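Local coordinates for cobalamin biosynthesis protein CobN (Mycobacterium tuberculosis, PDB 7C6O), which is the large, catalytic subunit of cobaltochelatase, which inserts cobalt into the corrin ring during cobalamin biosynthesis, a reaction coupled to ATP hydrolysis, at residues L423-I428 / H1135-A1140. Sequence-based numbering, arbitrary orientation.
Sequences LIHALI and HGYKGA
Tyr1137 and Ile424 illustrate how one aromatic ring can join two helices far apart in sequence. The apolar part is a CH-pi contact: the CG2 methyl of Ile424 sits over one ring face, 4.0 Å from the centroid of the Tyr1137 ring and 27° off its normal. CG1 of Ile424 lies over the same face, 3.9 Å from CE1 of Tyr1137, while CG2 is shifted toward the CG-CD2 edge. With CG anti to the backbone N (chi1 174°), Tyr1137 extends from the first turn of helix 1136-1157 toward helix 420-431. Farther out, the Ile428 side chain runs toward Tyr1137 from the opposite direction, and its CD1 meets CE2 obliquely at 3.5 Å. His425 is a looser neighbour, its ring edge toward the tyrosine, NE2 4.3 Å from CD2 of Tyr1137.

No hydrogen bond crosses between the two segments. Asp421 OD1 of helix 420-431 accepts the N-H of Tyr1137, whereas the phenol OH and His425 NE2 bond to the carbonyls of Ile383 and Ser1185. The short helix segments cross at 73°, axes 11.2 Å apart. Dispersion thus holds the ring face, while hydrogen bonds at backbone N and hydroxyl probably hold the buried tyrosine at root and tip.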
ATOM      1  N   LEU A 423     -10.744  -4.269 -29.200  1.00 16.60           N
ATOM      2  CA  LEU A 423      -9.609  -3.445 -28.797  1.00 19.49           C
ATOM      3  C   LEU A 423      -8.479  -4.303 -28.244  1.00 19.79           C
ATOM      4  O   LEU A 423      -7.324  -4.174 -28.664  1.00 18.08           O
ATOM      5  CB  LEU A 423     -10.049  -2.411 -27.762  1.00 20.95           C
ATOM      6  CG  LEU A 423      -8.933  -1.495 -27.248  1.00 19.53           C
ATOM      7  CD1 LEU A 423      -8.378  -0.644 -28.385  1.00 19.75           C
ATOM      8  CD2 LEU A 423      -9.424  -0.622 -26.101  1.00 18.38           C
ATOM      9  N   ILE A 424      -8.798  -5.191 -27.298  1.00 17.83           N
ATOM     10  CA  ILE A 424      -7.746  -5.964 -26.654  1.00 17.35           C
ATOM     11  C   ILE A 424      -7.142  -6.971 -27.628  1.00 20.35           C
ATOM     12  O   ILE A 424      -5.936  -7.239 -27.579  1.00 20.98           O
ATOM     13  CB  ILE A 424      -8.282  -6.636 -25.371  1.00 18.82           C
ATOM     14  CG1 ILE A 424      -7.127  -7.010 -24.442  1.00 21.77           C
ATOM     15  CG2 ILE A 424      -9.153  -7.848 -25.686  1.00 22.41           C
ATOM     16  CD1 ILE A 424      -6.441  -5.807 -23.828  1.00 21.94           C
ATOM     17  N   HIS A 425      -7.950  -7.523 -28.540  1.00 19.99           N
ATOM     18  CA  HIS A 425      -7.398  -8.417 -29.555  1.00 22.42           C
ATOM     19  C   HIS A 425      -6.439  -7.672 -30.472  1.00 21.49           C
ATOM     20  O   HIS A 425      -5.396  -8.210 -30.861  1.00 22.92           O
ATOM     21  CB  HIS A 425      -8.520  -9.060 -30.369  1.00 23.93           C
ATOM     22  CG  HIS A 425      -9.354 -10.031 -29.593  1.00 25.34           C
ATOM     23  ND1 HIS A 425     -10.392 -10.737 -30.160  1.00 25.23           N
ATOM     24  CD2 HIS A 425      -9.305 -10.410 -28.294  1.00 24.17           C
ATOM     25  CE1 HIS A 425     -10.946 -11.512 -29.244  1.00 26.01           C
ATOM     26  NE2 HIS A 425     -10.306 -11.331 -28.103  1.00 25.24           N
ATOM     27  N   ALA A 426      -6.780  -6.432 -30.829  1.00 19.92           N
ATOM     28  CA  ALA A 426      -5.888  -5.631 -31.660  1.00 20.65           C
ATOM     29  C   ALA A 426      -4.575  -5.348 -30.942  1.00 23.25           C
ATOM     30  O   ALA A 426      -3.507  -5.336 -31.565  1.00 24.98           O
ATOM     31  CB  ALA A 426      -6.576  -4.325 -32.059  1.00 19.36           C
ATOM     32  N   LEU A 427      -4.634  -5.123 -29.627  1.00 21.70           N
ATOM     33  CA  LEU A 427      -3.413  -4.881 -28.865  1.00 20.99           C
ATOM     34  C   LEU A 427      -2.555  -6.138 -28.781  1.00 24.25           C
ATOM     35  O   LEU A 427      -1.330  -6.067 -28.921  1.00 22.56           O
ATOM     36  CB  LEU A 427      -3.757  -4.370 -27.466  1.00 18.91           C
ATOM     37  CG  LEU A 427      -2.573  -4.121 -26.530  1.00 20.28           C
ATOM     38  CD1 LEU A 427      -1.578  -3.148 -27.164  1.00 24.12           C
ATOM     39  CD2 LEU A 427      -3.047  -3.609 -25.177  1.00 19.60           C
ATOM     40  N   ILE A 428      -3.179  -7.297 -28.559  1.00 26.43           N
ATOM     41  CA  ILE A 428      -2.425  -8.547 -28.508  1.00 27.67           C
ATOM     42  C   ILE A 428      -1.734  -8.808 -29.840  1.00 32.41           C
ATOM     43  O   ILE A 428      -0.568  -9.220 -29.885  1.00 33.06           O
ATOM     44  CB  ILE A 428      -3.354  -9.711 -28.116  1.00 26.14           C
ATOM     45  CG1 ILE A 428      -3.867  -9.528 -26.686  1.00 23.29           C
ATOM     46  CG2 ILE A 428      -2.635 -11.043 -28.266  1.00 29.62           C
ATOM     47  CD1 ILE A 428      -5.032 -10.428 -26.343  1.00 25.17           C
ATOM     48  N   HIS A1135     -18.548 -10.456 -19.559  1.00 16.26           N
ATOM     49  CA  HIS A1135     -17.431  -9.518 -19.582  1.00 16.18           C
ATOM     50  C   HIS A1135     -16.316  -9.951 -20.530  1.00 14.08           C
ATOM     51  O   HIS A1135     -15.166  -9.540 -20.345  1.00 14.42           O
ATOM     52  CB  HIS A1135     -16.893  -9.304 -18.164  1.00 16.17           C
ATOM     53  CG  HIS A1135     -17.823  -8.518 -17.294  1.00 15.49           C
ATOM     54  ND1 HIS A1135     -17.875  -7.140 -17.315  1.00 15.60           N
ATOM     55  CD2 HIS A1135     -18.761  -8.916 -16.400  1.00 17.78           C
ATOM     56  CE1 HIS A1135     -18.794  -6.722 -16.463  1.00 17.37           C
ATOM     57  NE2 HIS A1135     -19.347  -7.780 -15.894  1.00 15.58           N
ATOM     58  N   GLY A1136     -16.635 -10.771 -21.530  1.00 15.76           N
ATOM     59  CA  GLY A1136     -15.738 -10.978 -22.658  1.00 16.08           C
ATOM     60  C   GLY A1136     -14.346 -11.437 -22.268  1.00 14.49           C
ATOM     61  O   GLY A1136     -14.167 -12.359 -21.466  1.00 16.99           O
ATOM     62  N   TYR A1137     -13.342 -10.772 -22.852  1.00 14.71           N
ATOM     63  CA  TYR A1137     -11.948 -11.182 -22.686  1.00 14.83           C
ATOM     64  C   TYR A1137     -11.560 -11.262 -21.214  1.00 16.25           C
ATOM     65  O   TYR A1137     -10.956 -12.247 -20.772  1.00 14.10           O
ATOM     66  CB  TYR A1137     -11.033 -10.210 -23.437  1.00 15.62           C
ATOM     67  CG  TYR A1137      -9.547 -10.435 -23.231  1.00 16.43           C
ATOM     68  CD1 TYR A1137      -8.879  -9.856 -22.159  1.00 16.86           C
ATOM     69  CD2 TYR A1137      -8.808 -11.207 -24.119  1.00 18.70           C
ATOM     70  CE1 TYR A1137      -7.527 -10.053 -21.967  1.00 15.06           C
ATOM     71  CE2 TYR A1137      -7.448 -11.405 -23.936  1.00 18.98           C
ATOM     72  CZ  TYR A1137      -6.815 -10.826 -22.855  1.00 19.80           C
ATOM     73  OH  TYR A1137      -5.462 -11.017 -22.660  1.00 20.88           O
ATOM     74  N   LYS A1138     -11.896 -10.230 -20.438  1.00 13.57           N
ATOM     75  CA  LYS A1138     -11.461 -10.186 -19.045  1.00 15.32           C
ATOM     76  C   LYS A1138     -12.207 -11.208 -18.196  1.00 13.50           C
ATOM     77  O   LYS A1138     -11.631 -11.794 -17.273  1.00 14.55           O
ATOM     78  CB  LYS A1138     -11.644  -8.776 -18.485  1.00 15.22           C
ATOM     79  CG  LYS A1138     -11.038  -8.565 -17.102  1.00 16.02           C
ATOM     80  CD  LYS A1138      -9.573  -8.975 -17.063  1.00 17.43           C
ATOM     81  CE  LYS A1138      -8.871  -8.412 -15.835  1.00 20.68           C
ATOM     82  NZ  LYS A1138      -9.634  -8.663 -14.582  1.00 21.73           N
ATOM     83  N   GLY A1139     -13.488 -11.438 -18.489  1.00 15.71           N
ATOM     84  CA  GLY A1139     -14.204 -12.501 -17.806  1.00 15.79           C
ATOM     85  C   GLY A1139     -13.572 -13.860 -18.040  1.00 15.77           C
ATOM     86  O   GLY A1139     -13.421 -14.656 -17.111  1.00 14.29           O
ATOM     87  N   ALA A1140     -13.183 -14.136 -19.287  1.00 14.47           N
ATOM     88  CA  ALA A1140     -12.469 -15.371 -19.595  1.00 15.20           C
ATOM     89  C   ALA A1140     -11.107 -15.402 -18.916  1.00 16.24           C
ATOM     90  O   ALA A1140     -10.659 -16.458 -18.453  1.00 16.12           O
ATOM     91  CB  ALA A1140     -12.318 -15.514 -21.108  1.00 11.77           C
TER